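CRP-like protein Clp (Xanthomonas campestris pv. campestris, PDB 3IWZ) acts as a homodimeric, DNA-binding global transcription regulator of virulence factor production and appears to lose DNA binding when cyclic di-GMP binds. Local coordinates at residues I66-E69 against D70-E74; Q119-F122 against Q123-S127; P131-L134 against Y135-V139. All coordinates share one frame; numbering follows the deposited sequence.

Contact 1 of 3, residues I66-E69 against D70-E74; sequences IAEE and DDDRE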
loop_
_atom_site.group_PDB
_atom_site.type_symbol
_atom_site.label_atom_id
_atom_site.label_comp_id
_atom_site.label_asym_id
_atom_site.label_seq_id
_atom_site.Cartn_x
_atom_site.Cartn_y
_atom_site.Cartn_z
ATOM N N ILE D 66 -11.130 5.149 0.492
ATOM C CA ILE D 66 -11.859 3.912 0.296
ATOM C C ILE D 66 -11.673 3.347 -1.107
ATOM O O ILE D 66 -11.604 4.091 -2.084
ATOM C CB ILE D 66 -13.373 4.138 0.553
ATOM C CG1 ILE D 66 -13.559 5.035 1.781
ATOM C CG2 ILE D 66 -14.076 2.797 0.778
ATOM C CD1 ILE D 66 -15.008 5.205 2.225
ATOM N N ALA D 67 -11.590 2.023 -1.200
ATOM C CA ALA D 67 -11.439 1.345 -2.486
ATOM C C ALA D 67 -12.749 0.628 -2.778
ATOM O O ALA D 67 -13.406 0.131 -1.862
ATOM C CB ALA D 67 -10.292 0.335 -2.425
ATOM N N GLU D 68 -13.132 0.586 -4.049
ATOM C CA GLU D 68 -14.367 -0.068 -4.449
ATOM C C GLU D 68 -14.097 -1.332 -5.250
ATOM O O GLU D 68 -13.032 -1.487 -5.842
ATOM C CB GLU D 68 -15.218 0.867 -5.315
ATOM C CG GLU D 68 -15.902 1.997 -4.581
ATOM C CD GLU D 68 -17.304 2.262 -5.118
ATOM O OE1 GLU D 68 -17.457 2.337 -6.358
ATOM O OE2 GLU D 68 -18.247 2.398 -4.297
ATOM N N GLU D 69 -15.068 -2.239 -5.256
ATOM C CA GLU D 69 -14.947 -3.457 -6.037
ATOM C C GLU D 69 -16.091 -3.427 -7.034
ATOM O O GLU D 69 -16.644 -2.360 -7.307
ATOM C CB GLU D 69 -15.025 -4.709 -5.163
ATOM C CG GLU D 69 -13.658 -5.335 -4.887
ATOM C CD GLU D 69 -12.921 -5.738 -6.167
ATOM O OE1 GLU D 69 -11.693 -5.987 -6.094
ATOM O OE2 GLU D 69 -13.575 -5.809 -7.238
ATOM N N ASP D 70 -16.454 -4.581 -7.579
ATOM C CA ASP D 70 -17.530 -4.608 -8.560
ATOM C C ASP D 70 -18.890 -4.841 -7.925
ATOM O O ASP D 70 -19.840 -4.095 -8.191
ATOM C CB ASP D 70 -17.251 -5.672 -9.621
ATOM C CG ASP D 70 -17.511 -5.163 -11.023
ATOM O OD1 ASP D 70 -17.220 -5.896 -11.991
ATOM O OD2 ASP D 70 -18.011 -4.023 -11.148
ATOM N N ASP D 71 -18.983 -5.872 -7.084
ATOM C CA ASP D 71 -20.237 -6.194 -6.402
ATOM C C ASP D 71 -20.731 -5.008 -5.587
ATOM O O ASP D 71 -21.700 -5.115 -4.832
ATOM C CB ASP D 71 -20.071 -7.430 -5.492
ATOM C CG ASP D 71 -18.721 -7.476 -4.779
ATOM O OD1 ASP D 71 -18.460 -8.465 -4.056
ATOM O OD2 ASP D 71 -17.922 -6.531 -4.931
ATOM N N ASP D 72 -20.061 -3.874 -5.764
ATOM C CA ASP D 72 -20.387 -2.643 -5.058
ATOM C C ASP D 72 -20.131 -2.846 -3.567
ATOM O O ASP D 72 -21.053 -2.898 -2.753
ATOM C CB ASP D 72 -21.846 -2.251 -5.299
ATOM C CG ASP D 72 -22.073 -0.758 -5.157
ATOM O OD1 ASP D 72 -21.553 0.006 -6.004
ATOM O OD2 ASP D 72 -22.768 -0.354 -4.200
ATOM N N ARG D 73 -18.856 -2.984 -3.229
ATOM C CA ARG D 73 -18.433 -3.182 -1.860
ATOM C C ARG D 73 -17.328 -2.159 -1.598
ATOM O O ARG D 73 -16.632 -1.738 -2.524
ATOM C CB ARG D 73 -17.889 -4.608 -1.681
ATOM C CG ARG D 73 -18.862 -5.740 -2.053
ATOM C CD ARG D 73 -19.976 -5.910 -1.027
ATOM N NE ARG D 73 -19.461 -6.251 0.299
ATOM C CZ ARG D 73 -18.880 -7.406 0.611
ATOM N NH1 ARG D 73 -18.735 -8.356 -0.308
ATOM N NH2 ARG D 73 -18.436 -7.612 1.845
ATOM N N GLU D 74 -17.165 -1.759 -0.343
ATOM C CA GLU D 74 -16.134 -0.795 -0.001
ATOM C C GLU D 74 -15.194 -1.316 1.079
ATOM O O GLU D 74 -15.591 -2.062 1.970
ATOM C CB GLU D 74 -16.757 0.518 0.488
ATOM C CG GLU D 74 -17.720 1.186 -0.486
ATOM C CD GLU D 74 -18.124 2.571 -0.023
ATOM O OE1 GLU D 74 -18.613 2.707 1.118
ATOM O OE2 GLU D 74 -17.951 3.531 -0.802
#
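The acidic hairpin that joins strand 63-68 to strand 74-80 in the cyclic nucleotide-binding domain turns through D70-R73, and I66 and E74 meet on one face of its two arms. CG2 of I66 lies 3.5 Å from CB of E74, so a branched aliphatic residue, well suited to a strand, packs on the methylene part of an acid. On the same face E68 and E74 form an antiparallel non-hydrogen-bonded pair. Their side chains run alongside each other in the same direction, with the carboxylate planes turned 72° apart and E68 OE2 3.7 Å from E74 OE2. Such close like charges are probably tolerated because E74 makes salt bridges to R103 and R195, and E68 OE2 has a long, weak ion pair with R47. Beyond this pair the backbone closes the hairpin, with E69 N donating to R73 O over 3.2 Å. The same carbonyl oxygen receives a CA-H...O contact from E68 CA, and E74 CA makes a matching one to A67 O at 3.4 Å. The E69 chain bends at chi2 (-59°), which brings OE2 back to D70 N in a weak bond of 3.1 Å. Acidic residues suit the exposed turn, where water can solvate them. Strand 101-104 flanks the hairpin, its I101 touching I66, E68 and E74, while F157 of the second subunit packs on E69, D71 and R73.

Contact 2 of 3, residues Q119-F122 against Q123-S127; sequences QQLF and QTSLS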
loop_
_atom_site.group_PDB
_atom_site.type_symbol
_atom_site.label_atom_id
_atom_site.label_comp_id
_atom_site.label_asym_id
_atom_site.label_seq_id
_atom_site.Cartn_x
_atom_site.Cartn_y
_atom_site.Cartn_z
ATOM N N GLN D 119 4.609 21.170 -9.771
ATOM C CA GLN D 119 5.950 20.947 -10.297
ATOM C C GLN D 119 6.481 22.209 -10.981
ATOM O O GLN D 119 7.691 22.423 -11.047
ATOM C CB GLN D 119 5.952 19.744 -11.253
ATOM C CG GLN D 119 5.477 18.453 -10.574
ATOM C CD GLN D 119 5.746 17.198 -11.384
ATOM O OE1 GLN D 119 5.394 17.108 -12.562
ATOM N NE2 GLN D 119 6.367 16.211 -10.747
ATOM N N GLN D 120 5.581 23.045 -11.485
ATOM C CA GLN D 120 6.010 24.295 -12.100
ATOM C C GLN D 120 6.534 25.146 -10.947
ATOM O O GLN D 120 7.490 25.904 -11.100
ATOM C CB GLN D 120 4.847 25.013 -12.791
ATOM C CG GLN D 120 4.342 24.323 -14.056
ATOM C CD GLN D 120 3.193 25.078 -14.713
ATOM O OE1 GLN D 120 2.514 24.553 -15.603
ATOM N NE2 GLN D 120 2.974 26.316 -14.283
ATOM N N LEU D 121 5.895 25.009 -9.788
ATOM C CA LEU D 121 6.318 25.735 -8.599
ATOM C C LEU D 121 7.565 25.057 -8.042
ATOM O O LEU D 121 8.408 25.709 -7.426
ATOM C CB LEU D 121 5.213 25.734 -7.538
ATOM C CG LEU D 121 4.025 26.687 -7.714
ATOM C CD1 LEU D 121 3.052 26.521 -6.553
ATOM C CD2 LEU D 121 4.532 28.124 -7.775
ATOM N N PHE D 122 7.673 23.745 -8.257
ATOM C CA PHE D 122 8.825 22.975 -7.786
ATOM C C PHE D 122 10.071 23.385 -8.558
ATOM O O PHE D 122 11.195 23.100 -8.137
ATOM C CB PHE D 122 8.598 21.468 -7.973
ATOM C CG PHE D 122 7.882 20.803 -6.824
ATOM C CD1 PHE D 122 7.585 19.444 -6.878
ATOM C CD2 PHE D 122 7.507 21.524 -5.691
ATOM C CE1 PHE D 122 6.928 18.810 -5.825
ATOM C CE2 PHE D 122 6.848 20.897 -4.631
ATOM C CZ PHE D 122 6.557 19.537 -4.703
ATOM N N GLN D 123 9.865 24.039 -9.697
ATOM C CA GLN D 123 10.972 24.512 -10.517
ATOM C C GLN D 123 11.166 26.029 -10.397
ATOM O O GLN D 123 12.038 26.604 -11.048
ATOM C CB GLN D 123 10.755 24.121 -11.977
ATOM C CG GLN D 123 10.913 22.629 -12.227
ATOM C CD GLN D 123 12.282 22.101 -11.805
ATOM O OE1 GLN D 123 12.664 22.193 -10.639
ATOM N NE2 GLN D 123 13.023 21.542 -12.759
ATOM N N THR D 124 10.351 26.669 -9.559
ATOM C CA THR D 124 10.448 28.105 -9.331
ATOM C C THR D 124 10.587 28.477 -7.843
ATOM O O THR D 124 11.511 28.022 -7.168
ATOM C CB THR D 124 9.244 28.852 -9.951
ATOM O OG1 THR D 124 8.082 28.014 -9.914
ATOM C CG2 THR D 124 9.546 29.235 -11.395
ATOM N N SER D 125 9.671 29.291 -7.326
ATOM C CA SER D 125 9.753 29.721 -5.933
ATOM C C SER D 125 9.626 28.623 -4.881
ATOM O O SER D 125 9.753 28.901 -3.687
ATOM C CB SER D 125 8.709 30.806 -5.652
ATOM O OG SER D 125 7.392 30.288 -5.685
ATOM N N LEU D 126 9.383 27.384 -5.306
ATOM C CA LEU D 126 9.241 26.275 -4.355
ATOM C C LEU D 126 10.347 25.226 -4.461
ATOM O O LEU D 126 10.395 24.278 -3.678
ATOM C CB LEU D 126 7.861 25.615 -4.516
ATOM C CG LEU D 126 6.746 26.095 -3.571
ATOM C CD1 LEU D 126 6.828 27.603 -3.371
ATOM C CD2 LEU D 126 5.385 25.679 -4.136
ATOM N N SER D 127 11.244 25.412 -5.423
ATOM C CA SER D 127 12.360 24.494 -5.645
ATOM C C SER D 127 13.085 24.104 -4.347
ATOM O O SER D 127 13.413 22.933 -4.143
ATOM C CB SER D 127 13.350 25.121 -6.639
ATOM O OG SER D 127 14.316 24.184 -7.084
#
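L121 and L126 form the tight part of this contact, between helix 115-122 and helix 130-157. The two leucines lie side by side and point the same way. CD2 of L126 presses on CB of L121 at 3.4 Å and on its CD1 at 3.5 Å, both closer than usual for carbon atoms. Leucine suits both buried positions, its forked apolar end packing without polar atoms to satisfy. Beside them F122 turns its ring edge to L126, with F122 CD2 4.3 Å from L126 CB. The backbone gathers on L121 as well: L121 O accepts T124 N at 3.0 Å and L126 N at 2.9 Å, the two donors coming from opposite faces of the carbonyl plane. T124 N stands above that plane, 75° out of it, whereas L126 N is tilted from it by only 21°. Two donors thus hold the carbonyl oxygen as the chain passes into the type I turn T124-S127. The solvent side is polar and looser, and OG of S125 comes no closer to L121 than CD2, at 4.2 Å. T124 OG1 donates to Q120 O at a modelled 2.5 Å, a length so short as to be doubtful. Farther in, the F122 ring packs on I133 and L134 of helix 130-157, and H33, just past helix 24-32, touches L121, S125 and L126.

Contact 3 of 3, residues P131-L134 against Y135-V139; sequences PRIL and YAIGV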
loop_
_atom_site.group_PDB
_atom_site.type_symbol
_atom_site.label_atom_id
_atom_site.label_comp_id
_atom_site.label_asym_id
_atom_site.label_seq_id
_atom_site.Cartn_x
_atom_site.Cartn_y
_atom_site.Cartn_z
ATOM N N PRO D 131 12.567 19.242 -1.843
ATOM C CA PRO D 131 13.114 18.129 -1.057
ATOM C C PRO D 131 12.252 17.763 0.154
ATOM O O PRO D 131 11.915 16.593 0.346
ATOM C CB PRO D 131 14.495 18.641 -0.653
ATOM C CG PRO D 131 14.874 19.489 -1.824
ATOM C CD PRO D 131 13.600 20.260 -2.092
ATOM N N ARG D 132 11.903 18.756 0.969
ATOM C CA ARG D 132 11.079 18.504 2.156
ATOM C C ARG D 132 9.664 18.059 1.814
ATOM O O ARG D 132 9.069 17.267 2.539
ATOM C CB ARG D 132 10.983 19.743 3.047
ATOM C CG ARG D 132 12.046 19.838 4.123
ATOM C CD ARG D 132 11.817 21.075 4.975
ATOM N NE ARG D 132 11.890 22.303 4.181
ATOM C CZ ARG D 132 13.025 22.869 3.776
ATOM N NH1 ARG D 132 14.192 22.320 4.092
ATOM N NH2 ARG D 132 12.994 23.986 3.054
ATOM N N ILE D 133 9.117 18.578 0.721
ATOM C CA ILE D 133 7.768 18.207 0.328
ATOM C C ILE D 133 7.746 16.725 -0.062
ATOM O O ILE D 133 7.025 15.915 0.532
ATOM C CB ILE D 133 7.281 19.031 -0.876
ATOM C CG1 ILE D 133 7.431 20.534 -0.600
ATOM C CG2 ILE D 133 5.829 18.686 -1.170
ATOM C CD1 ILE D 133 6.518 21.082 0.459
ATOM N N LEU D 134 8.545 16.381 -1.066
ATOM C CA LEU D 134 8.626 15.012 -1.556
ATOM C C LEU D 134 8.912 14.013 -0.445
ATOM O O LEU D 134 8.310 12.942 -0.398
ATOM C CB LEU D 134 9.706 14.919 -2.626
ATOM C CG LEU D 134 9.393 15.757 -3.856
ATOM C CD1 LEU D 134 10.618 15.834 -4.754
ATOM C CD2 LEU D 134 8.198 15.139 -4.582
ATOM N N TYR D 135 9.817 14.371 0.457
ATOM C CA TYR D 135 10.156 13.483 1.560
ATOM C C TYR D 135 8.950 13.294 2.477
ATOM O O TYR D 135 8.677 12.181 2.922
ATOM C CB TYR D 135 11.332 14.046 2.358
ATOM C CG TYR D 135 11.741 13.178 3.527
ATOM C CD1 TYR D 135 12.429 11.986 3.327
ATOM C CD2 TYR D 135 11.389 13.525 4.830
ATOM C CE1 TYR D 135 12.751 11.155 4.392
ATOM C CE2 TYR D 135 11.706 12.700 5.906
ATOM C CZ TYR D 135 12.383 11.515 5.679
ATOM O OH TYR D 135 12.660 10.677 6.734
ATOM N N ALA D 136 8.236 14.378 2.774
ATOM C CA ALA D 136 7.057 14.268 3.632
ATOM C C ALA D 136 6.051 13.319 2.981
ATOM O O ALA D 136 5.499 12.443 3.642
ATOM C CB ALA D 136 6.416 15.632 3.850
ATOM N N ILE D 137 5.819 13.496 1.681
ATOM C CA ILE D 137 4.886 12.638 0.965
ATOM C C ILE D 137 5.415 11.210 1.008
ATOM O O ILE D 137 4.649 10.254 1.111
ATOM C CB ILE D 137 4.710 13.105 -0.495
ATOM C CG1 ILE D 137 4.009 14.471 -0.513
ATOM C CG2 ILE D 137 3.923 12.068 -1.290
ATOM C CD1 ILE D 137 3.811 15.049 -1.884
ATOM N N GLY D 138 6.736 11.074 0.946
ATOM C CA GLY D 138 7.338 9.756 1.014
ATOM C C GLY D 138 6.992 9.100 2.339
ATOM O O GLY D 138 6.623 7.922 2.395
ATOM N N VAL D 139 7.123 9.861 3.421
ATOM C CA VAL D 139 6.799 9.361 4.755
ATOM C C VAL D 139 5.355 8.867 4.801
ATOM O O VAL D 139 5.060 7.795 5.345
ATOM C CB VAL D 139 6.957 10.470 5.818
ATOM C CG1 VAL D 139 6.317 10.030 7.135
ATOM C CG2 VAL D 139 8.445 10.799 6.011
#
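Y135 meets P131 one turn earlier in helix 130-157, the long helix that pairs with its copy in the dimer of this CRP-like protein. Its CB sits 3.3 Å from P131 O, and the same carbonyl oxygen accepts Y135 N at 3.1 Å. CG is placed opposite the backbone N (chi1 180°), which carries the ring outward from the helix. There the ring meets F92 of the second subunit, their planes about 20° apart, and at the tip OH is hydrogen-bonded to L91 O of that subunit. Tyrosine suits such a place, its flat ring lying against an aromatic neighbour and its hydroxyl reaching a backbone carbonyl. The next three residues repeat the i to i-4 bond: A136 N to R132 O (3.0 Å), I137 N to I133 O (2.9 Å) and G138 N to L134 O (2.8 Å). The I137 bond is the straightest of the four at 167°. Beside it CD1 of I137 comes within 4.2 Å of CG2 of I133, two branched chains on one side of the helix. A136, small and buried, sets its CB 3.4 Å from R132 O. R132 turns its polar end to T26. With the amides of Y135-G138 bonded within the helix, P131, L134, Y135 and V139 turn side chains to the second subunit: mostly apolar contact, to which the Y135 hydroxyl adds its hydrogen bond.

Contacts 2 and 3 are neighbours, with centres about 14 Å apart, and share a seam where CZ of F122 packs 3.7 Å from CG2 of I133, linking helix 115-122 to helix 130-157. Contact 1 lies about 37 Å from contact 2 and 30 Å from contact 3, between centres, on a hairpin of the beta domain. Contact 3 is buried; contacts 1 and 2 each combine buried residues with an exposed turn. Their chemistry follows: neighbouring carboxylates in contact 1, balanced by arginines from outside it, leucine packing and a carbonyl oxygen with two amide donors in contact 2, regular helical bonding in contact 3. All three reach the second subunit, contact 2 through Q119, packing on Y135.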